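Local coordinates for ABC transporter periplasmic peptide-binding protein (Pseudoalteromonas, PDB 4QFL) that binds dipeptides such as Ala-Phe in the periplasm and probably hands them to an ABC transporter for uptake, at residues Glu217-Arg220 with Asp221-Val224; Ala460-Asn464 with Pro465-Leu469; Asn481-Lys484 with Gln485-Ala489. One frame throughout, in Å; residues are numbered along the deposited sequence.

Contact 1 of 3, residues Glu217-Arg220 with Asp221-Val224; sequences EYRR and DHLV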
ATOM      1  N   GLU A 217     -12.528 -18.287  -9.929  1.00 23.67           N
ATOM      2  CA  GLU A 217     -11.794 -19.396  -9.341  1.00 24.76           C
ATOM      3  C   GLU A 217     -10.532 -18.952  -8.601  1.00 22.48           C
ATOM      4  O   GLU A 217      -9.913 -17.952  -8.947  1.00 20.10           O
ATOM      5  CB  GLU A 217     -11.419 -20.365 -10.465  1.00 28.28           C
ATOM      6  CG  GLU A 217     -10.792 -21.674 -10.038  1.00 30.76           C
ATOM      7  CD  GLU A 217     -10.336 -22.493 -11.233  1.00 35.09           C
ATOM      8  OE1 GLU A 217     -10.887 -22.285 -12.335  1.00 41.37           O
ATOM      9  OE2 GLU A 217      -9.424 -23.331 -11.077  1.00 41.25           O
ATOM     10  N   TYR A 218     -10.150 -19.723  -7.593  1.00 21.85           N
ATOM     11  CA  TYR A 218      -8.929 -19.469  -6.845  1.00 24.61           C
ATOM     12  C   TYR A 218      -8.313 -20.780  -6.337  1.00 26.00           C
ATOM     13  O   TYR A 218      -8.944 -21.520  -5.585  1.00 27.51           O
ATOM     14  CB  TYR A 218      -9.226 -18.510  -5.688  1.00 25.50           C
ATOM     15  CG  TYR A 218      -8.113 -18.317  -4.669  1.00 26.10           C
ATOM     16  CD1 TYR A 218      -6.810 -18.006  -5.062  1.00 22.65           C
ATOM     17  CD2 TYR A 218      -8.379 -18.419  -3.305  1.00 26.14           C
ATOM     18  CE1 TYR A 218      -5.806 -17.814  -4.121  1.00 25.24           C
ATOM     19  CE2 TYR A 218      -7.386 -18.234  -2.364  1.00 25.97           C
ATOM     20  CZ  TYR A 218      -6.108 -17.931  -2.773  1.00 22.80           C
ATOM     21  OH  TYR A 218      -5.150 -17.749  -1.812  1.00 27.44           O
ATOM     22  N   ARG A 219      -7.094 -21.081  -6.778  1.00 25.36           N
ATOM     23  CA  ARG A 219      -6.336 -22.200  -6.226  1.00 26.07           C
ATOM     24  C   ARG A 219      -5.290 -21.606  -5.307  1.00 25.44           C
ATOM     25  O   ARG A 219      -4.393 -20.901  -5.775  1.00 23.37           O
ATOM     26  CB  ARG A 219      -5.616 -22.977  -7.324  1.00 27.92           C
ATOM     27  CG  ARG A 219      -6.469 -23.361  -8.512  1.00 33.92           C
ATOM     28  CD  ARG A 219      -6.174 -24.803  -8.929  1.00 41.20           C
ATOM     29  NE  ARG A 219      -4.755 -25.149  -8.817  1.00 44.66           N
ATOM     30  CZ  ARG A 219      -4.298 -26.386  -8.621  1.00 48.18           C
ATOM     31  NH1 ARG A 219      -5.149 -27.400  -8.504  1.00 50.15           N
ATOM     32  NH2 ARG A 219      -2.991 -26.614  -8.537  1.00 44.73           N
ATOM     33  N   ARG A 220      -5.384 -21.876  -4.010  1.00 26.31           N
ATOM     34  CA  ARG A 220      -4.482 -21.205  -3.083  1.00 26.59           C
ATOM     35  C   ARG A 220      -3.006 -21.401  -3.452  1.00 26.13           C
ATOM     36  O   ARG A 220      -2.527 -22.527  -3.602  1.00 26.34           O
ATOM     37  CB  ARG A 220      -4.773 -21.554  -1.617  1.00 29.20           C
ATOM     38  CG  ARG A 220      -4.845 -23.024  -1.300  1.00 36.14           C
ATOM     39  CD  ARG A 220      -4.626 -23.253   0.196  1.00 43.36           C
ATOM     40  NE  ARG A 220      -5.750 -22.819   1.032  1.00 49.68           N
ATOM     41  CZ  ARG A 220      -6.522 -23.642   1.743  1.00 51.58           C
ATOM     42  NH1 ARG A 220      -6.302 -24.949   1.725  1.00 54.86           N
ATOM     43  NH2 ARG A 220      -7.518 -23.162   2.478  1.00 52.01           N
ATOM     44  N   ASP A 221      -2.324 -20.272  -3.632  1.00 24.01           N
ATOM     45  CA  ASP A 221      -0.901 -20.218  -3.936  1.00 24.32           C
ATOM     46  C   ASP A 221      -0.601 -20.536  -5.391  1.00 24.93           C
ATOM     47  O   ASP A 221       0.548 -20.457  -5.818  1.00 26.96           O
ATOM     48  CB  ASP A 221      -0.102 -21.123  -2.994  1.00 23.85           C
ATOM     49  CG  ASP A 221      -0.124 -20.622  -1.559  1.00 26.59           C
ATOM     50  OD1 ASP A 221       0.224 -19.438  -1.331  1.00 25.34           O
ATOM     51  OD2 ASP A 221      -0.506 -21.402  -0.661  1.00 26.46           O
ATOM     52  N   HIS A 222      -1.627 -20.870  -6.166  1.00 25.60           N
ATOM     53  CA  HIS A 222      -1.396 -21.263  -7.555  1.00 24.60           C
ATOM     54  C   HIS A 222      -1.991 -20.266  -8.522  1.00 23.15           C
ATOM     55  O   HIS A 222      -1.278 -19.698  -9.340  1.00 18.81           O
ATOM     56  CB  HIS A 222      -1.935 -22.663  -7.854  1.00 27.40           C
ATOM     57  CG  HIS A 222      -1.702 -23.109  -9.268  1.00 32.02           C
ATOM     58  ND1 HIS A 222      -2.469 -24.077  -9.884  1.00 34.54           N
ATOM     59  CD2 HIS A 222      -0.787 -22.717 -10.189  1.00 30.89           C
ATOM     60  CE1 HIS A 222      -2.036 -24.262 -11.118  1.00 32.58           C
ATOM     61  NE2 HIS A 222      -1.016 -23.449 -11.329  1.00 31.15           N
ATOM     62  N   LEU A 223      -3.295 -20.045  -8.444  1.00 20.56           N
ATOM     63  CA  LEU A 223      -3.878 -19.098  -9.378  1.00 22.84           C
ATOM     64  C   LEU A 223      -5.176 -18.440  -8.967  1.00 21.49           C
ATOM     65  O   LEU A 223      -5.881 -18.897  -8.075  1.00 23.71           O
ATOM     66  CB  LEU A 223      -4.022 -19.704 -10.776  1.00 23.76           C
ATOM     67  CG  LEU A 223      -4.950 -20.883 -11.042  1.00 27.38           C
ATOM     68  CD1 LEU A 223      -6.421 -20.580 -10.767  1.00 27.14           C
ATOM     69  CD2 LEU A 223      -4.767 -21.299 -12.488  1.00 30.56           C
ATOM     70  N   VAL A 224      -5.463 -17.335  -9.636  1.00 19.76           N
ATOM     71  CA  VAL A 224      -6.756 -16.702  -9.537  1.00 19.46           C
ATOM     72  C   VAL A 224      -7.270 -16.443 -10.947  1.00 20.44           C
ATOM     73  O   VAL A 224      -6.530 -16.022 -11.836  1.00 20.22           O
ATOM     74  CB  VAL A 224      -6.729 -15.440  -8.638  1.00 20.46           C
ATOM     75  CG1 VAL A 224      -5.347 -14.850  -8.591  1.00 25.16           C
ATOM     76  CG2 VAL A 224      -7.768 -14.420  -9.078  1.00 19.40           C
TER
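Arg219 and Leu223 form an antiparallel hydrogen-bonded pair at the turn end of the beta hairpin made by strands 213-219 and 223-228. His222 also faces Arg219, which makes this a classic beta bulge. Arg219 O accepts two backbone bonds there: Leu223 N reaches it in the carbonyl plane, on a lone pair, while His222 N comes from above that plane at 2.8 Å.

The Arg219 side chain runs over the bulge. Arg219 CB lies 3.7 Å from His222 CB. Arg219 CG packs on Leu223 CD1 at 3.6 Å. Bends at chi2 (-137°) and chi3 then turn the chain toward the imidazole, and Arg219 CD passes 3.9 Å from His222 ND1. Further out, Arg219 CZ is 3.2 Å from His222 ND1. The guanidinium end stands steeply to the imidazole, the planes 79° apart.

On the other face of the hairpin, Tyr218 and Val224 form a non-hydrogen-bonded pair. The Tyr218 hydroxyl bonds to Asn38, and its ring meets Phe42 edge-to-face. Leu223 touches Val243 of strand 241-246, the next strand beyond the hairpin. Arg219 NE donates to His222 ND1 at 2.7 Å, nearly in the imidazole plane but with a bent N-H...N angle of 137°.

Contact 2 of 3, residues Ala460-Asn464 with Pro465-Leu469; sequences ANWCN and PEFDL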
ATOM      1  N   ALA A 460       8.376   0.584  12.897  1.00 16.42           N
ATOM      2  CA  ALA A 460       9.272   1.115  13.920  1.00 16.78           C
ATOM      3  C   ALA A 460       8.726   0.931  15.344  1.00 15.80           C
ATOM      4  O   ALA A 460       9.387   1.275  16.321  1.00 16.63           O
ATOM      5  CB  ALA A 460       9.566   2.584  13.652  1.00 17.75           C
ATOM      6  N   ASN A 461       7.517   0.398  15.456  1.00 17.59           N
ATOM      7  CA  ASN A 461       6.926   0.165  16.760  1.00 19.50           C
ATOM      8  C   ASN A 461       7.076   1.424  17.596  1.00 18.25           C
ATOM      9  O   ASN A 461       7.537   1.381  18.732  1.00 19.52           O
ATOM     10  CB  ASN A 461       7.642  -1.000  17.433  1.00 19.43           C
ATOM     11  CG  ASN A 461       6.838  -1.615  18.563  1.00 20.05           C
ATOM     12  OD1 ASN A 461       5.639  -1.342  18.725  1.00 18.57           O
ATOM     13  ND2 ASN A 461       7.493  -2.469  19.345  1.00 20.22           N
ATOM     14  N   TRP A 462       6.688   2.548  17.012  1.00 17.95           N
ATOM     15  CA  TRP A 462       7.009   3.873  17.545  1.00 18.62           C
ATOM     16  C   TRP A 462       5.752   4.707  17.753  1.00 21.11           C
ATOM     17  O   TRP A 462       5.152   5.214  16.796  1.00 20.13           O
ATOM     18  CB  TRP A 462       7.943   4.571  16.558  1.00 19.32           C
ATOM     19  CG  TRP A 462       8.590   5.862  16.967  1.00 17.76           C
ATOM     20  CD1 TRP A 462       9.577   6.034  17.903  1.00 17.90           C
ATOM     21  CD2 TRP A 462       8.366   7.158  16.377  1.00 20.32           C
ATOM     22  NE1 TRP A 462       9.953   7.357  17.952  1.00 20.04           N
ATOM     23  CE2 TRP A 462       9.232   8.064  17.027  1.00 18.61           C
ATOM     24  CE3 TRP A 462       7.512   7.636  15.371  1.00 18.18           C
ATOM     25  CZ2 TRP A 462       9.268   9.425  16.698  1.00 17.71           C
ATOM     26  CZ3 TRP A 462       7.549   8.995  15.050  1.00 17.40           C
ATOM     27  CH2 TRP A 462       8.422   9.867  15.712  1.00 18.10           C
ATOM     28  N   CYS A 463       5.338   4.838  19.005  1.00 21.94           N
ATOM     29  CA  CYS A 463       4.225   5.712  19.317  1.00 19.48           C
ATOM     30  C   CYS A 463       4.759   6.990  19.944  1.00 21.88           C
ATOM     31  O   CYS A 463       5.246   6.980  21.068  1.00 21.47           O
ATOM     32  CB  CYS A 463       3.236   5.021  20.246  1.00 22.46           C
ATOM     33  SG  CYS A 463       1.826   6.050  20.701  1.00 25.70           S
ATOM     34  N   ASN A 464       4.680   8.083  19.190  1.00 19.92           N
ATOM     35  CA  ASN A 464       5.150   9.389  19.645  1.00 20.88           C
ATOM     36  C   ASN A 464       4.008  10.395  19.507  1.00 21.78           C
ATOM     37  O   ASN A 464       3.748  10.924  18.421  1.00 20.16           O
ATOM     38  CB  ASN A 464       6.378   9.816  18.830  1.00 21.34           C
ATOM     39  CG  ASN A 464       7.018  11.093  19.346  1.00 20.67           C
ATOM     40  OD1 ASN A 464       6.332  12.021  19.752  1.00 24.03           O
ATOM     41  ND2 ASN A 464       8.344  11.140  19.329  1.00 23.69           N
ATOM     42  N   PRO A 465       3.286  10.634  20.608  1.00 20.50           N
ATOM     43  CA  PRO A 465       2.118  11.522  20.526  1.00 21.54           C
ATOM     44  C   PRO A 465       2.474  12.935  20.040  1.00 20.51           C
ATOM     45  O   PRO A 465       1.660  13.614  19.428  1.00 18.90           O
ATOM     46  CB  PRO A 465       1.594  11.532  21.970  1.00 25.55           C
ATOM     47  CG  PRO A 465       2.039  10.189  22.539  1.00 21.24           C
ATOM     48  CD  PRO A 465       3.396   9.961  21.918  1.00 22.71           C
ATOM     49  N   GLU A 466       3.698  13.360  20.316  1.00 19.72           N
ATOM     50  CA  GLU A 466       4.201  14.644  19.870  1.00 20.10           C
ATOM     51  C   GLU A 466       4.220  14.716  18.342  1.00 19.91           C
ATOM     52  O   GLU A 466       3.781  15.699  17.751  1.00 20.16           O
ATOM     53  CB  GLU A 466       5.591  14.859  20.455  1.00 20.79           C
ATOM     54  CG  GLU A 466       5.580  15.159  21.969  1.00 26.36           C
ATOM     55  CD  GLU A 466       5.153  13.982  22.878  1.00 29.12           C
ATOM     56  OE1 GLU A 466       4.441  14.253  23.876  1.00 30.33           O
ATOM     57  OE2 GLU A 466       5.546  12.809  22.630  1.00 28.20           O
ATOM     58  N   PHE A 467       4.719  13.656  17.723  1.00 18.91           N
ATOM     59  CA  PHE A 467       4.712  13.483  16.271  1.00 19.99           C
ATOM     60  C   PHE A 467       3.279  13.495  15.741  1.00 18.50           C
ATOM     61  O   PHE A 467       2.968  14.193  14.783  1.00 16.95           O
ATOM     62  CB  PHE A 467       5.410  12.156  15.920  1.00 18.48           C
ATOM     63  CG  PHE A 467       5.359  11.800  14.464  1.00 19.28           C
ATOM     64  CD1 PHE A 467       6.178  12.435  13.550  1.00 18.73           C
ATOM     65  CD2 PHE A 467       4.499  10.818  14.012  1.00 19.68           C
ATOM     66  CE1 PHE A 467       6.127  12.092  12.216  1.00 17.66           C
ATOM     67  CE2 PHE A 467       4.448  10.483  12.684  1.00 16.38           C
ATOM     68  CZ  PHE A 467       5.253  11.116  11.793  1.00 18.32           C
ATOM     69  N   ASP A 468       2.404  12.734  16.397  1.00 20.04           N
ATOM     70  CA  ASP A 468       1.015  12.565  15.950  1.00 18.59           C
ATOM     71  C   ASP A 468       0.274  13.885  15.972  1.00 17.47           C
ATOM     72  O   ASP A 468      -0.594  14.144  15.138  1.00 19.83           O
ATOM     73  CB  ASP A 468       0.262  11.582  16.856  1.00 20.03           C
ATOM     74  CG  ASP A 468       0.641  10.140  16.610  1.00 20.90           C
ATOM     75  OD1 ASP A 468       1.640   9.893  15.894  1.00 22.88           O
ATOM     76  OD2 ASP A 468      -0.056   9.256  17.146  1.00 23.13           O
ATOM     77  N   LEU A 469       0.610  14.710  16.954  1.00 19.15           N
ATOM     78  CA  LEU A 469      -0.017  16.011  17.086  1.00 20.01           C
ATOM     79  C   LEU A 469       0.273  16.847  15.843  1.00 18.96           C
ATOM     80  O   LEU A 469      -0.596  17.569  15.359  1.00 20.18           O
ATOM     81  CB  LEU A 469       0.462  16.723  18.349  1.00 21.31           C
ATOM     82  CG  LEU A 469      -0.306  17.992  18.689  1.00 21.78           C
ATOM     83  CD1 LEU A 469      -1.799  17.708  18.700  1.00 22.26           C
ATOM     84  CD2 LEU A 469       0.153  18.499  20.021  1.00 19.30           C
TER
HETATM   85  O   HOH W   1       3.712   8.252  16.615  1.00 19.49           O
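The N-terminus of helix 465-475 is capped by Asn464, the last residue of the loop that leads into it. Asn464 OD1 accepts from Phe467 N at 3.1 Å. Phe467 N lies above the plane of the side-chain carbonyl, 56° out of it, so the bond does not use a lone pair. Asn464 CG is anti to the backbone N (chi1 -174°), which swings the amide back over the first turn. The backbone O of Asn464 takes the helical bond from Asp468 N at 3.0 Å.

This N-cap lies beside a disulfide: Cys463 is bonded to Cys450, and Cys463 SG approaches Pro465 CD at 4.4 Å. Asp468 reaches Cys450 from the helix: its OD2 accepts from Cys450 N. A water lies 2.7 Å from Asp468 OD1, to which it probably donates, and accepts from Asn464 N.

On the inner side, the benzo ring of Trp462 packs against Phe467. Trp462 CZ3 sits 3.6 Å from Phe467 CG, over one face of the phenyl ring and offset toward its rim. The planes meet obliquely, at 59°. Asn464 CB lies over one face of the indole. Leu448 touches both aromatic side chains, and Phe467 continues onto Ala490, Met493 and Ile494 of helix 480-497.

Contact 3 of 3, residues Asn481-Lys484 with Gln485-Ala489; sequences NLRK and QYYDA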
ATOM      1  N   ASN A 481      -0.231  25.740   2.534  1.00 23.99           N
ATOM      2  CA  ASN A 481       0.949  26.313   3.162  1.00 26.76           C
ATOM      3  C   ASN A 481       1.051  25.883   4.634  1.00 26.04           C
ATOM      4  O   ASN A 481       2.134  25.553   5.130  1.00 25.04           O
ATOM      5  CB  ASN A 481       0.956  27.844   3.029  1.00 29.55           C
ATOM      6  CG  ASN A 481       0.902  28.314   1.573  1.00 36.34           C
ATOM      7  OD1 ASN A 481       1.727  27.914   0.743  1.00 34.15           O
ATOM      8  ND2 ASN A 481      -0.076  29.167   1.259  1.00 34.03           N
ATOM      9  N   LEU A 482      -0.083  25.879   5.326  1.00 25.10           N
ATOM     10  CA  LEU A 482      -0.117  25.462   6.723  1.00 24.47           C
ATOM     11  C   LEU A 482       0.205  23.966   6.859  1.00 23.23           C
ATOM     12  O   LEU A 482       1.064  23.582   7.652  1.00 21.74           O
ATOM     13  CB  LEU A 482      -1.475  25.804   7.342  1.00 26.55           C
ATOM     14  CG  LEU A 482      -1.794  27.305   7.261  1.00 33.05           C
ATOM     15  CD1 LEU A 482      -3.281  27.652   7.507  1.00 31.58           C
ATOM     16  CD2 LEU A 482      -0.881  28.060   8.225  1.00 31.60           C
ATOM     17  N   ARG A 483      -0.464  23.137   6.060  1.00 21.07           N
ATOM     18  CA  ARG A 483      -0.185  21.699   6.030  1.00 21.13           C
ATOM     19  C   ARG A 483       1.312  21.434   5.903  1.00 19.84           C
ATOM     20  O   ARG A 483       1.885  20.642   6.653  1.00 19.49           O
ATOM     21  CB  ARG A 483      -0.955  21.017   4.885  1.00 21.51           C
ATOM     22  CG  ARG A 483      -2.491  21.134   5.009  1.00 20.84           C
ATOM     23  CD  ARG A 483      -3.233  20.149   4.124  1.00 19.48           C
ATOM     24  NE  ARG A 483      -2.987  18.773   4.547  1.00 16.55           N
ATOM     25  CZ  ARG A 483      -3.233  17.701   3.804  1.00 19.09           C
ATOM     26  NH1 ARG A 483      -3.744  17.833   2.587  1.00 18.74           N
ATOM     27  NH2 ARG A 483      -2.963  16.492   4.286  1.00 18.10           N
ATOM     28  N   LYS A 484       1.962  22.110   4.965  1.00 22.83           N
ATOM     29  CA  LYS A 484       3.378  21.853   4.741  1.00 21.28           C
ATOM     30  C   LYS A 484       4.264  22.259   5.923  1.00 19.85           C
ATOM     31  O   LYS A 484       5.287  21.635   6.181  1.00 19.74           O
ATOM     32  CB  LYS A 484       3.881  22.482   3.447  1.00 21.70           C
ATOM     33  CG  LYS A 484       5.293  22.019   3.113  1.00 22.86           C
ATOM     34  CD  LYS A 484       5.926  22.818   1.980  1.00 29.14           C
ATOM     35  CE  LYS A 484       7.460  22.827   2.098  1.00 25.71           C
ATOM     36  NZ  LYS A 484       8.037  21.556   1.624  1.00 28.46           N
ATOM     37  N   GLN A 485       3.866  23.291   6.653  1.00 22.92           N
ATOM     38  CA  GLN A 485       4.594  23.667   7.866  1.00 23.82           C
ATOM     39  C   GLN A 485       4.652  22.502   8.833  1.00 19.36           C
ATOM     40  O   GLN A 485       5.703  22.155   9.370  1.00 19.73           O
ATOM     41  CB  GLN A 485       3.909  24.835   8.561  1.00 23.46           C
ATOM     42  CG  GLN A 485       4.257  26.176   7.980  1.00 31.13           C
ATOM     43  CD  GLN A 485       3.638  27.295   8.769  1.00 33.82           C
ATOM     44  OE1 GLN A 485       2.474  27.211   9.168  1.00 36.87           O
ATOM     45  NE2 GLN A 485       4.416  28.342   9.028  1.00 38.79           N
ATOM     46  N   TYR A 486       3.499  21.895   9.055  1.00 18.98           N
ATOM     47  CA  TYR A 486       3.436  20.735   9.921  1.00 18.76           C
ATOM     48  C   TYR A 486       4.162  19.542   9.307  1.00 19.02           C
ATOM     49  O   TYR A 486       4.906  18.847   9.993  1.00 17.06           O
ATOM     50  CB  TYR A 486       1.980  20.413  10.273  1.00 20.24           C
ATOM     51  CG  TYR A 486       1.368  21.508  11.108  1.00 18.92           C
ATOM     52  CD1 TYR A 486       1.923  21.849  12.334  1.00 21.11           C
ATOM     53  CD2 TYR A 486       0.259  22.218  10.674  1.00 21.10           C
ATOM     54  CE1 TYR A 486       1.386  22.864  13.112  1.00 24.60           C
ATOM     55  CE2 TYR A 486      -0.288  23.242  11.453  1.00 22.82           C
ATOM     56  CZ  TYR A 486       0.284  23.555  12.670  1.00 22.42           C
ATOM     57  OH  TYR A 486      -0.231  24.563  13.459  1.00 30.74           O
ATOM     58  N   TYR A 487       3.966  19.320   8.012  1.00 19.35           N
ATOM     59  CA  TYR A 487       4.682  18.240   7.344  1.00 19.27           C
ATOM     60  C   TYR A 487       6.180  18.490   7.349  1.00 19.89           C
ATOM     61  O   TYR A 487       6.959  17.550   7.421  1.00 18.83           O
ATOM     62  CB  TYR A 487       4.143  17.990   5.936  1.00 16.91           C
ATOM     63  CG  TYR A 487       2.769  17.389   5.983  1.00 17.65           C
ATOM     64  CD1 TYR A 487       2.489  16.339   6.853  1.00 19.23           C
ATOM     65  CD2 TYR A 487       1.734  17.886   5.201  1.00 20.33           C
ATOM     66  CE1 TYR A 487       1.225  15.794   6.931  1.00 19.97           C
ATOM     67  CE2 TYR A 487       0.462  17.342   5.266  1.00 17.41           C
ATOM     68  CZ  TYR A 487       0.213  16.298   6.137  1.00 18.32           C
ATOM     69  OH  TYR A 487      -1.050  15.750   6.215  1.00 22.50           O
ATOM     70  N   ASP A 488       6.589  19.756   7.290  1.00 18.12           N
ATOM     71  CA  ASP A 488       8.004  20.072   7.447  1.00 19.60           C
ATOM     72  C   ASP A 488       8.510  19.618   8.812  1.00 19.11           C
ATOM     73  O   ASP A 488       9.560  18.980   8.923  1.00 18.96           O
ATOM     74  CB  ASP A 488       8.257  21.574   7.289  1.00 21.39           C
ATOM     75  CG  ASP A 488       8.164  22.036   5.854  1.00 24.98           C
ATOM     76  OD1 ASP A 488       8.221  21.178   4.962  1.00 25.74           O
ATOM     77  OD2 ASP A 488       8.045  23.255   5.614  1.00 26.35           O
ATOM     78  N   ALA A 489       7.766  19.964   9.855  1.00 17.69           N
ATOM     79  CA  ALA A 489       8.205  19.646  11.200  1.00 18.13           C
ATOM     80  C   ALA A 489       8.228  18.130  11.365  1.00 19.40           C
ATOM     81  O   ALA A 489       9.073  17.581  12.079  1.00 19.62           O
ATOM     82  CB  ALA A 489       7.284  20.307  12.232  1.00 18.92           C
TER
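Arg483 and Tyr487 lie side by side, one turn apart on helix 480-497, and Lys484 and Asp488 follow with the same spacing.

Backbone bonds of the alpha-helical i to i+4 kind run through the segment. Tyr487 N donates to Arg483 O at 2.8 Å, and Tyr486 N to Leu482 O at 3.3 Å.

Side-chain hydrogen bonding centres on the tyrosine hydroxyl. Arg483 NH2 donates to Tyr487 OH at 2.8 Å. The bend at chi3 of Arg483 (66°) brings the guanidinium alongside the phenol, with Arg483 CZ at the ring edge and the two planes 63° apart. Arg483 NH2 also forms a salt bridge with Asp439. An alanine in place of Tyr487 removes the hydroxyl and ring, which would probably leave that side of the guanidinium less fixed and open a gap beside Phe444 and Ala474.

Of the charged pairs, Lys484 NZ and Asp488 OD1 form a salt bridge at 3.4 Å, its hydrogen bond weak. A bend at chi4 (78°) turns NZ toward the carboxylate. The stronger partner of Lys484 is Glu346.

Leu482 and Gln485 lie side by side, Leu482 CD2 3.6 Å from Gln485 OE1, a van der Waals contact.

Both cationic side chains thus have acidic partners beyond the helix. Asp439 and Glu346 are likely to offset part of the positive charge of Arg483 and Lys484.

Contacts 2 and 3 are neighbours, on helices that follow each other in the chain. Their centres are about 17 Å apart, their nearest atoms about 6 Å. They do not touch directly, but helices 465-475 and 480-497 pack together: Tyr486 and Tyr487 of the second lean back on Ala474 of the first. Contact 1 lies across the chain's centre from both, with centres about 39 Å from contact 2 and 45 Å from contact 3. In contact 2, the Trp462 side chain is about 13 Å from the bound phenylalanine, whose pocket includes Arg383, Trp414 and Trp433.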